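Local coordinates for catalase (Bacillus pumilus, PDB 4QOL), which breaks down hydrogen peroxide to water and oxygen at a heme, and also shows peroxidase-like reactivity toward phenolic substrates, at residues H57-G62 with K102-T107; E312-T317 with P356-Y361; G349-R354 with F372-R377. All coordinates share one frame; numbering follows the deposited sequence. Where two conformers were deposited one is given.

Interaction 1: residues H57-G62 with K102-T107. With HEM (protoporphyrin IX containing Fe), chain E.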
loop_
_atom_site.group_PDB
_atom_site.type_symbol
_atom_site.label_atom_id
_atom_site.label_comp_id
_atom_site.label_asym_id
_atom_site.label_seq_id
_atom_site.Cartn_x
_atom_site.Cartn_y
_atom_site.Cartn_z
ATOM N N HIS A 57 -17.993 7.401 8.829
ATOM C CA HIS A 57 -18.037 8.861 8.494
ATOM C C HIS A 57 -17.424 9.182 7.134
ATOM O O HIS A 57 -16.769 10.205 6.915
ATOM C CB HIS A 57 -17.391 9.689 9.549
ATOM C CG HIS A 57 -18.062 9.601 10.909
ATOM N ND1 HIS A 57 -18.773 10.642 11.428
ATOM C CD2 HIS A 57 -18.020 8.654 11.863
ATOM C CE1 HIS A 57 -19.191 10.335 12.657
ATOM N NE2 HIS A 57 -18.739 9.135 12.955
ATOM N N ALA A 58 -17.614 8.244 6.223
ATOM C CA ALA A 58 -17.008 8.378 4.867
ATOM C C ALA A 58 -17.535 9.570 4.070
ATOM O O ALA A 58 -16.800 10.198 3.325
ATOM C CB ALA A 58 -17.236 7.098 4.080
ATOM N N ARG A 59 -18.820 9.859 4.199
ATOM C CA ARG A 59 -19.447 11.025 3.592
ATOM C C ARG A 59 -19.352 12.225 4.475
ATOM O O ARG A 59 -19.811 12.174 5.608
ATOM C CB ARG A 59 -20.975 10.754 3.355
ATOM C CG ARG A 59 -21.819 12.010 3.067
ATOM C CD ARG A 59 -21.478 12.802 1.822
ATOM N NE ARG A 59 -22.241 12.332 0.695
ATOM C CZ ARG A 59 -22.145 12.829 -0.519
ATOM N NH1 ARG A 59 -21.266 13.787 -0.792
ATOM N NH2 ARG A 59 -22.888 12.309 -1.498
ATOM N N GLY A 60 -18.730 13.314 3.971
ATOM C CA GLY A 60 -18.617 14.553 4.745
ATOM C C GLY A 60 -18.117 15.735 3.954
ATOM O O GLY A 60 -17.833 15.634 2.773
ATOM N N ALA A 61 -17.938 16.840 4.670
ATOM C CA ALA A 61 -17.638 18.133 4.089
ATOM C C ALA A 61 -16.832 18.913 5.097
ATOM O O ALA A 61 -17.122 18.872 6.271
ATOM C CB ALA A 61 -18.918 18.907 3.734
ATOM N N GLY A 62 -15.895 19.700 4.576
ATOM C CA GLY A 62 -14.995 20.454 5.454
ATOM C C GLY A 62 -15.008 21.963 5.219
ATOM O O GLY A 62 -15.274 22.435 4.127
ATOM N N LYS A 102 -18.936 7.004 0.787
ATOM C CA LYS A 102 -18.834 8.230 -0.017
ATOM C C LYS A 102 -19.935 8.200 -1.067
ATOM O O LYS A 102 -20.284 7.164 -1.594
ATOM C CB LYS A 102 -17.458 8.300 -0.700
ATOM C CG LYS A 102 -16.314 8.732 0.226
ATOM C CD LYS A 102 -15.016 8.743 -0.572
ATOM C CE LYS A 102 -15.023 9.790 -1.660
ATOM N NZ LYS A 102 -14.991 11.175 -1.089
ATOM N N GLY A 103 -20.515 9.342 -1.366
ATOM C CA GLY A 103 -21.512 9.341 -2.373
ATOM C C GLY A 103 -22.893 9.090 -1.789
ATOM O O GLY A 103 -23.818 9.345 -2.494
ATOM N N SER A 104 -23.030 8.633 -0.524
ATOM C CA SER A 104 -24.344 8.287 -0.012
ATOM C C SER A 104 -25.098 9.575 0.338
ATOM O O SER A 104 -24.506 10.647 0.506
ATOM C CB SER A 104 -24.243 7.374 1.244
ATOM O OG SER A 104 -23.516 7.932 2.315
ATOM N N PRO A 105 -26.428 9.518 0.401
ATOM C CA PRO A 105 -27.199 10.729 0.677
ATOM C C PRO A 105 -27.032 11.280 2.107
ATOM O O PRO A 105 -26.777 10.555 3.068
ATOM C CB PRO A 105 -28.644 10.286 0.481
ATOM C CG PRO A 105 -28.519 9.083 -0.389
ATOM C CD PRO A 105 -27.304 8.389 0.044
ATOM N N GLU A 106 -27.238 12.582 2.218
ATOM C CA GLU A 106 -27.080 13.285 3.503
ATOM C C GLU A 106 -28.451 13.494 4.203
ATOM O O GLU A 106 -28.571 14.195 5.207
ATOM C CB GLU A 106 -26.316 14.583 3.299
ATOM C CG GLU A 106 -24.817 14.356 3.025
ATOM C CD GLU A 106 -24.065 15.626 2.657
ATOM O OE1 GLU A 106 -24.669 16.423 1.858
ATOM O OE2 GLU A 106 -22.876 15.778 3.055
ATOM N N THR A 107 -29.436 12.771 3.696
ATOM C CA THR A 107 -30.802 12.707 4.238
ATOM C C THR A 107 -31.112 11.453 5.050
ATOM O O THR A 107 -32.266 11.258 5.425
ATOM C CB THR A 107 -31.779 12.730 3.051
ATOM O OG1 THR A 107 -31.311 11.884 2.038
ATOM C CG2 THR A 107 -31.886 14.131 2.456
HETATM C CHA HEM E . -14.210 8.693 12.204
HETATM C CHB HEM E . -13.285 4.865 15.037
HETATM C CHC HEM E . -16.598 6.604 18.323
HETATM C CHD HEM E . -16.852 10.686 15.724
HETATM C C1A HEM E . -13.709 7.491 12.678
HETATM C C2A HEM E . -12.793 6.638 11.982
HETATM C C3A HEM E . -12.534 5.568 12.781
HETATM C C4A HEM E . -13.276 5.755 13.962
HETATM C CMA HEM E . -11.599 4.404 12.625
HETATM C CAA HEM E . -12.211 6.943 10.639
HETATM C CBA HEM E . -11.222 8.106 10.863
HETATM C CGA HEM E . -10.424 8.402 9.649
HETATM O O1A HEM E . -9.780 9.471 9.620
HETATM O O2A HEM E . -10.306 7.566 8.724
HETATM C C1B HEM E . -14.150 5.046 16.152
HETATM C C2B HEM E . -14.207 4.101 17.225
HETATM C C3B HEM E . -15.129 4.551 18.134
HETATM C C4B HEM E . -15.623 5.845 17.642
HETATM C CMB HEM E . -13.377 2.845 17.304
HETATM C CAB HEM E . -15.534 3.972 19.417
HETATM C CBB HEM E . -14.780 3.017 19.967
HETATM C C1C HEM E . -16.949 7.884 17.893
HETATM C C2C HEM E . -17.565 8.815 18.697
HETATM C C3C HEM E . -17.659 9.952 17.957
HETATM C C4C HEM E . -17.022 9.751 16.710
HETATM C CMC HEM E . -18.109 8.524 20.080
HETATM C CAC HEM E . -18.132 11.211 18.425
HETATM C CBC HEM E . -18.037 11.453 19.722
HETATM C C1D HEM E . -16.130 10.417 14.552
HETATM C C2D HEM E . -16.037 11.405 13.476
HETATM C C3D HEM E . -15.334 10.866 12.474
HETATM C C4D HEM E . -14.981 9.534 12.955
HETATM C CMD HEM E . -16.676 12.759 13.554
HETATM C CAD HEM E . -14.955 11.497 11.158
HETATM C CBD HEM E . -13.720 12.382 11.445
HETATM C CGD HEM E . -13.405 13.013 10.121
HETATM O O1D HEM E . -14.048 14.009 9.812
HETATM O O2D HEM E . -12.518 12.547 9.356
HETATM N NA HEM E . -13.987 6.947 13.936
HETATM N NB HEM E . -15.003 6.039 16.466
HETATM N NC HEM E . -16.551 8.473 16.714
HETATM N ND HEM E . -15.485 9.306 14.214
HETATM FE FE HEM E . -15.258 7.739 15.299
#
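The carbonyl oxygen of Ser104 is gripped from one side chain by two nitrogens: Arg59 NE lies 2.8 Å from Ser104 O and Arg59 NH2 3.1 Å from it. The guanidinium comes side-on, with the oxygen close to the guanidinium plane. The NE bond is the straighter (153° at the hydrogen) and lies in the carbonyl plane, whereas NH2 donates from above that plane. One face of the guanidinium looks onto Gly103 N, toward the rim. CG of Arg59 stands anti to the backbone N (chi1 165°), and bends at chi2 and chi3 curl the chain round to this loop.

Glu106 crosses Arg59 at about a right angle. Arg59 CD packs against Glu106 OE2 at 3.5 Å, but that oxygen lies well out of the guanidinium plane, 4.2 Å from Arg59 NE, so the opposite charges probably attract without an N-H aimed between them. Glu106 OE2 is instead hydrogen-bonded to Tyr191 and Thr244. A leucine in place of Arg59 would probably leave the buried Ser104 carbonyl without either donor and take from Glu106 the positive charge of this guanidinium. Beside Arg59, the carbonyl oxygen of Ala58 rests against Lys102 CG (3.5 Å), and the lysine reaches on to a salt bridge with Glu312.

His57 turns the other way, its ring face over pyrrole D of the heme (His57 NE2 to HEM C1D 3.3 Å), consistent with the distal histidine of heme catalases; ND1 is hydrogen-bonded to Ser96. Asn157 of the second subunit packs on Arg59. The contact thus sits where strand 60-69 begins, paired with strand 88-96. The loop 102-107 runs on toward strand 113-120, with Glu106 touching helix 242-253 and Pro105 touching helix 229-236.

Interaction 2: residues E312-T317 with P356-Y361. With HEM (protoporphyrin IX containing Fe), chain E.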
loop_
_atom_site.group_PDB
_atom_site.type_symbol
_atom_site.label_atom_id
_atom_site.label_comp_id
_atom_site.label_asym_id
_atom_site.label_seq_id
_atom_site.Cartn_x
_atom_site.Cartn_y
_atom_site.Cartn_z
ATOM N N GLU A 312 -10.809 15.180 2.139
ATOM C CA GLU A 312 -10.725 13.729 2.102
ATOM C C GLU A 312 -9.520 13.258 2.908
ATOM O O GLU A 312 -9.627 12.275 3.629
ATOM C CB GLU A 312 -10.751 13.193 0.689
ATOM C CG GLU A 312 -10.800 11.682 0.670
ATOM C CD GLU A 312 -12.124 11.096 1.181
ATOM O OE1 GLU A 312 -12.110 9.932 1.586
ATOM O OE2 GLU A 312 -13.163 11.802 1.131
ATOM N N GLN A 313 -8.398 13.980 2.841
ATOM C CA GLN A 313 -7.174 13.531 3.516
ATOM C C GLN A 313 -7.049 14.062 5.002
ATOM O O GLN A 313 -6.097 13.734 5.620
ATOM C CB GLN A 313 -5.923 14.019 2.778
ATOM C CG GLN A 313 -5.606 13.249 1.500
ATOM C CD GLN A 313 -4.269 13.576 0.909
ATOM O OE1 GLN A 313 -3.500 12.661 0.552
ATOM N NE2 GLN A 313 -3.981 14.835 0.793
ATOM N N ALA A 314 -7.988 14.864 5.491
ATOM C CA ALA A 314 -8.011 15.269 6.857
ATOM C C ALA A 314 -8.050 14.118 7.813
ATOM O O ALA A 314 -8.838 13.159 7.682
ATOM C CB ALA A 314 -9.115 16.253 7.131
ATOM N N ALA A 315 -7.236 14.201 8.835
ATOM C CA ALA A 315 -7.081 13.184 9.834
ATOM C C ALA A 315 -7.268 13.875 11.208
ATOM O O ALA A 315 -6.460 14.719 11.588
ATOM C CB ALA A 315 -5.662 12.561 9.773
ATOM N N PHE A 316 -8.280 13.438 11.959
ATOM C CA PHE A 316 -8.519 13.874 13.318
ATOM C C PHE A 316 -8.315 12.704 14.241
ATOM O O PHE A 316 -8.698 11.573 13.899
ATOM C CB PHE A 316 -9.956 14.350 13.497
ATOM C CG PHE A 316 -10.397 15.436 12.552
ATOM C CD1 PHE A 316 -10.858 15.131 11.298
ATOM C CD2 PHE A 316 -10.390 16.750 12.922
ATOM C CE1 PHE A 316 -11.307 16.133 10.451
ATOM C CE2 PHE A 316 -10.802 17.765 12.074
ATOM C CZ PHE A 316 -11.287 17.429 10.826
ATOM N N THR A 317 -7.824 12.936 15.472
ATOM C CA THR A 317 -7.819 11.902 16.514
ATOM C C THR A 317 -8.130 12.429 17.906
ATOM O O THR A 317 -7.634 13.494 18.275
ATOM C CB THR A 317 -6.526 11.109 16.541
ATOM O OG1 THR A 317 -6.593 10.148 17.577
ATOM C CG2 THR A 317 -5.309 11.974 16.710
ATOM N N PRO A 356 -0.639 18.761 4.275
ATOM C CA PRO A 356 -0.813 20.147 4.790
ATOM C C PRO A 356 -1.944 20.393 5.777
ATOM O O PRO A 356 -1.688 20.985 6.836
ATOM C CB PRO A 356 -0.938 20.988 3.528
ATOM C CG PRO A 356 -0.130 20.281 2.503
ATOM C CD PRO A 356 -0.264 18.769 2.823
ATOM N N VAL A 357 -3.185 19.911 5.500
ATOM C CA VAL A 357 -4.240 20.128 6.443
ATOM C C VAL A 357 -3.997 19.531 7.808
ATOM O O VAL A 357 -4.495 20.033 8.838
ATOM C CB VAL A 357 -5.591 19.647 5.848
ATOM C CG1 VAL A 357 -5.625 18.122 5.687
ATOM C CG2 VAL A 357 -6.748 20.138 6.698
ATOM N N ASN A 358 -3.166 18.491 7.885
ATOM C CA ASN A 358 -2.874 17.838 9.155
ATOM C C ASN A 358 -1.652 18.372 9.907
ATOM O O ASN A 358 -1.444 18.034 11.055
ATOM C CB ASN A 358 -2.674 16.359 8.914
ATOM C CG ASN A 358 -3.916 15.708 8.303
ATOM O OD1 ASN A 358 -5.032 16.061 8.636
ATOM N ND2 ASN A 358 -3.706 14.709 7.436
ATOM N N CYS A 359 -0.899 19.216 9.226
ATOM C CA CYS A 359 0.329 19.810 9.812
ATOM C C CYS A 359 -0.016 20.710 10.972
ATOM O O CYS A 359 -0.932 21.550 10.858
ATOM C CB CYS A 359 1.077 20.590 8.794
ATOM S SG CYS A 359 1.898 19.568 7.538
ATOM N N PRO A 360 0.748 20.626 12.078
ATOM C CA PRO A 360 0.638 21.660 13.109
ATOM C C PRO A 360 1.185 23.018 12.688
ATOM O O PRO A 360 1.970 23.103 11.769
ATOM C CB PRO A 360 1.481 21.109 14.275
ATOM C CG PRO A 360 1.870 19.713 13.895
ATOM C CD PRO A 360 1.688 19.577 12.431
ATOM N N TYR A 361 0.722 24.044 13.375
ATOM C CA TYR A 361 1.375 25.364 13.326
ATOM C C TYR A 361 2.616 25.389 14.228
ATOM O O TYR A 361 3.572 26.063 13.894
ATOM C CB TYR A 361 0.402 26.492 13.741
ATOM C CG TYR A 361 -0.694 26.892 12.755
ATOM C CD1 TYR A 361 -1.063 26.085 11.660
ATOM C CD2 TYR A 361 -1.448 28.031 12.975
ATOM C CE1 TYR A 361 -2.070 26.443 10.811
ATOM C CE2 TYR A 361 -2.488 28.367 12.129
ATOM C CZ TYR A 361 -2.801 27.579 11.068
ATOM O OH TYR A 361 -3.817 27.950 10.211
HETATM C CHA HEM E . -14.210 8.693 12.204
HETATM C CHB HEM E . -13.285 4.865 15.037
HETATM C CHC HEM E . -16.598 6.604 18.323
HETATM C CHD HEM E . -16.852 10.686 15.724
HETATM C C1A HEM E . -13.709 7.491 12.678
HETATM C C2A HEM E . -12.793 6.638 11.982
HETATM C C3A HEM E . -12.534 5.568 12.781
HETATM C C4A HEM E . -13.276 5.755 13.962
HETATM C CMA HEM E . -11.599 4.404 12.625
HETATM C CAA HEM E . -12.211 6.943 10.639
HETATM C CBA HEM E . -11.222 8.106 10.863
HETATM C CGA HEM E . -10.424 8.402 9.649
HETATM O O1A HEM E . -9.780 9.471 9.620
HETATM O O2A HEM E . -10.306 7.566 8.724
HETATM C C1B HEM E . -14.150 5.046 16.152
HETATM C C2B HEM E . -14.207 4.101 17.225
HETATM C C3B HEM E . -15.129 4.551 18.134
HETATM C C4B HEM E . -15.623 5.845 17.642
HETATM C CMB HEM E . -13.377 2.845 17.304
HETATM C CAB HEM E . -15.534 3.972 19.417
HETATM C CBB HEM E . -14.780 3.017 19.967
HETATM C C1C HEM E . -16.949 7.884 17.893
HETATM C C2C HEM E . -17.565 8.815 18.697
HETATM C C3C HEM E . -17.659 9.952 17.957
HETATM C C4C HEM E . -17.022 9.751 16.710
HETATM C CMC HEM E . -18.109 8.524 20.080
HETATM C CAC HEM E . -18.132 11.211 18.425
HETATM C CBC HEM E . -18.037 11.453 19.722
HETATM C C1D HEM E . -16.130 10.417 14.552
HETATM C C2D HEM E . -16.037 11.405 13.476
HETATM C C3D HEM E . -15.334 10.866 12.474
HETATM C C4D HEM E . -14.981 9.534 12.955
HETATM C CMD HEM E . -16.676 12.759 13.554
HETATM C CAD HEM E . -14.955 11.497 11.158
HETATM C CBD HEM E . -13.720 12.382 11.445
HETATM C CGD HEM E . -13.405 13.013 10.121
HETATM O O1D HEM E . -14.048 14.009 9.812
HETATM O O2D HEM E . -12.518 12.547 9.356
HETATM N NA HEM E . -13.987 6.947 13.936
HETATM N NB HEM E . -15.003 6.039 16.466
HETATM N NC HEM E . -16.551 8.473 16.714
HETATM N ND HEM E . -15.485 9.306 14.214
HETATM FE FE HEM E . -15.258 7.739 15.299
#
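Asn358 plugs its amide into the backbone of 312-317 with both ends, and here the contact is tight. Its OD1 takes the N-H of Ala315 at 2.9 Å (152° at the hydrogen), while its ND2 donates to Gln313 O at 3.2 Å; both donors are tilted out of the carbonyl plane of their acceptor. The two bonds straddle Ala314 and fix the rotation of the amide. With CG anti to its own carbonyl carbon (chi1 -60°), Asn358 holds the group against the chain, and the methyl of Ala315 lies 3.7 Å from Asn358 ND2. ND2 has a further acceptor in the carbonyl of Tyr352.

Next to the amide, Val357 points its CG1 at Ala314, meeting CA at 3.9 Å and CB at 4.2 Å, a small apolar patch beside the two hydrogen bonds. Beyond it the contact slackens: from Cys359 on, the second segment leaves 312-317 and its residues are partly or wholly exposed. At the inner end, Phe316 reaches the heme instead, Phe316 CD1 lying 3.5 Å from the propionate carbon HEM CGD, so the loop carrying this contact also lines the heme pocket.

Gln313 NE2 is hydrogen-bonded to Thr374 O of the third subunit. The whole joins the loop that follows helix 307-312 to the stretch that leaves helix 331-348, and Phe92 of strand 88-96 packs on Ala314, Val357 and Phe316.

Interaction 3: residues G349-R354 with F372-R377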
loop_
_atom_site.group_PDB
_atom_site.type_symbol
_atom_site.label_atom_id
_atom_site.label_comp_id
_atom_site.label_asym_id
_atom_site.label_seq_id
_atom_site.Cartn_x
_atom_site.Cartn_y
_atom_site.Cartn_z
ATOM N N GLY A 349 -1.222 6.893 4.710
ATOM C CA GLY A 349 0.214 6.693 4.727
ATOM C C GLY A 349 0.845 6.956 6.059
ATOM O O GLY A 349 0.367 7.743 6.831
ATOM N N ALA A 350 1.955 6.307 6.293
ATOM C CA ALA A 350 2.778 6.531 7.520
ATOM C C ALA A 350 3.023 8.001 7.818
ATOM O O ALA A 350 3.084 8.425 9.013
ATOM C CB ALA A 350 4.097 5.761 7.415
ATOM N N ASN A 351 3.285 8.790 6.784
ATOM C CA ASN A 351 3.579 10.220 6.879
ATOM C C ASN A 351 2.376 11.113 6.681
ATOM O O ASN A 351 2.499 12.286 6.280
ATOM C CB ASN A 351 4.753 10.597 5.948
ATOM C CG ASN A 351 6.036 10.037 6.427
ATOM O OD1 ASN A 351 6.354 10.156 7.606
ATOM N ND2 ASN A 351 6.754 9.338 5.555
ATOM N N TYR A 352 1.191 10.645 7.092
ATOM C CA TYR A 352 -0.020 11.459 6.914
ATOM C C TYR A 352 -0.025 12.747 7.668
ATOM O O TYR A 352 -0.706 13.721 7.260
ATOM C CB TYR A 352 -1.292 10.627 7.261
ATOM C CG TYR A 352 -1.465 10.483 8.828
ATOM C CD1 TYR A 352 -0.830 9.485 9.594
ATOM C CD2 TYR A 352 -2.339 11.322 9.500
ATOM C CE1 TYR A 352 -1.050 9.358 10.978
ATOM C CE2 TYR A 352 -2.522 11.226 10.876
ATOM C CZ TYR A 352 -1.888 10.242 11.605
ATOM O OH TYR A 352 -2.067 10.109 12.962
ATOM N N MET A 353 0.770 12.829 8.740
ATOM C CA MET A 353 0.866 14.100 9.488
ATOM C C MET A 353 1.611 15.228 8.763
ATOM O O MET A 353 1.600 16.387 9.217
ATOM C CB MET A 353 1.478 13.801 10.871
ATOM C CG MET A 353 0.542 13.076 11.847
ATOM S SD MET A 353 -0.985 13.984 12.198
ATOM C CE MET A 353 -0.288 15.411 13.049
ATOM N N ARG A 354 2.246 14.907 7.647
ATOM C CA ARG A 354 2.828 15.904 6.740
ATOM C C ARG A 354 1.937 16.438 5.649
ATOM O O ARG A 354 2.303 17.360 4.904
ATOM C CB ARG A 354 4.105 15.303 6.118
ATOM C CG ARG A 354 5.156 14.828 7.132
ATOM C CD ARG A 354 5.581 15.957 8.069
ATOM N NE ARG A 354 6.780 15.574 8.831
ATOM C CZ ARG A 354 7.538 16.434 9.537
ATOM N NH1 ARG A 354 7.264 17.717 9.577
ATOM N NH2 ARG A 354 8.578 15.991 10.199
ATOM N N PHE A 372 6.965 5.738 3.610
ATOM C CA PHE A 372 6.470 6.077 2.247
ATOM C C PHE A 372 6.297 7.564 2.069
ATOM O O PHE A 372 5.808 8.283 2.958
ATOM C CB PHE A 372 5.165 5.393 1.871
ATOM C CG PHE A 372 5.330 4.016 1.327
ATOM C CD1 PHE A 372 5.891 3.769 0.077
ATOM C CD2 PHE A 372 4.864 2.936 2.054
ATOM C CE1 PHE A 372 5.989 2.465 -0.376
ATOM C CE2 PHE A 372 4.984 1.663 1.585
ATOM C CZ PHE A 372 5.577 1.434 0.408
ATOM N N MET A 373 6.685 8.030 0.906
ATOM C CA MET A 373 6.486 9.421 0.524
ATOM C C MET A 373 7.085 10.370 1.545
ATOM O O MET A 373 6.419 11.309 2.017
ATOM C CB MET A 373 4.986 9.693 0.218
ATOM C CG MET A 373 4.543 9.092 -1.098
ATOM S SD MET A 373 5.157 9.869 -2.597
ATOM C CE MET A 373 4.528 11.551 -2.343
ATOM N N THR A 374 8.396 10.245 1.723
ATOM C CA THR A 374 9.156 11.238 2.472
ATOM C C THR A 374 9.441 12.437 1.581
ATOM O O THR A 374 10.254 12.371 0.707
ATOM C CB THR A 374 10.416 10.632 3.099
ATOM O OG1 THR A 374 10.037 9.687 4.127
ATOM C CG2 THR A 374 11.273 11.631 3.724
ATOM N N THR A 375 8.765 13.541 1.863
ATOM C CA THR A 375 8.832 14.761 1.012
ATOM C C THR A 375 9.432 15.979 1.724
ATOM O O THR A 375 9.569 17.030 1.070
ATOM C CB THR A 375 7.417 15.185 0.543
ATOM O OG1 THR A 375 6.629 15.517 1.696
ATOM C CG2 THR A 375 6.744 14.107 -0.305
ATOM N N THR A 376 9.829 15.832 3.012
ATOM C CA THR A 376 10.202 16.970 3.905
ATOM C C THR A 376 11.665 17.402 3.872
ATOM O O THR A 376 12.074 18.258 4.678
ATOM C CB THR A 376 9.823 16.660 5.354
ATOM O OG1 THR A 376 10.250 15.336 5.666
ATOM C CG2 THR A 376 8.337 16.746 5.532
ATOM N N ARG A 377 12.473 16.848 2.976
ATOM C CA ARG A 377 13.930 17.208 2.906
ATOM C C ARG A 377 14.672 17.100 4.247
ATOM O O ARG A 377 15.266 18.054 4.749
ATOM C CB ARG A 377 14.134 18.608 2.304
ATOM C CG ARG A 377 13.509 18.762 0.945
ATOM C CD ARG A 377 13.727 20.183 0.484
ATOM N NE ARG A 377 13.032 20.415 -0.766
ATOM C CZ ARG A 377 13.571 20.294 -1.980
ATOM N NH1 ARG A 377 14.839 19.901 -2.136
ATOM N NH2 ARG A 377 12.820 20.535 -3.065
HETATM O O HOH W 1 3.201 8.247 3.998
#
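The type I turn that starts at Gly349, where positive phi ends helix 331-348, swings Asn351 against Phe372. Ala350 is the second residue of that turn. Asn351 then makes the principal link: its ND2 donates to Phe372 O at 3.0 Å (154° at the hydrogen), the nitrogen standing above the carbonyl plane. A water supports the same oxygen, accepting from Asn351 N at 2.8 Å and donating to Phe372 O at 2.8 Å, so Phe372 O receives two hydrogen bonds, both traced back to one residue. ND2 also bonds to Asp370 O, and OD1 to His45 of the third subunit, which pins the amide at both ends. Phe372 and Met373 pack on that same subunit.

Tyr352 turns back onto helix 331-348, touching Pro341 and Gln344. Further on, Arg354 bends at chi2 (-57°) and lays one guanidinium face against the CG2 methyl of Thr376, off toward the rim; CG2 sits 3.8 Å from Arg354 CD. At this exposed rim the meeting is a methyl laid over a guanidinium face, in van der Waals contact. The short turn thus joins the end of helix 331-348 to the long irregular chain that leads to strand 411-412.

Going from the N terminus, interaction 1 comes first: it closes the loop that holds the antiparallel pair of strands 60-69 and 88-96, bringing residues 102-107 back to the start of the first strand. It is complete before interaction 2 opens at 312-317, yet Lys102 and Glu312 join the two directly. Interaction 2 closes a loop holding helix 331-348. Interaction 3 begins at 349-354, before 356-361 has closed that loop, and ends beyond it at 372-377, so the two cross, their centres about 12 Å apart. Interactions 1 and 2 both reach the heme; interaction 1 meets the second subunit, whereas interactions 2 and 3 both touch the third.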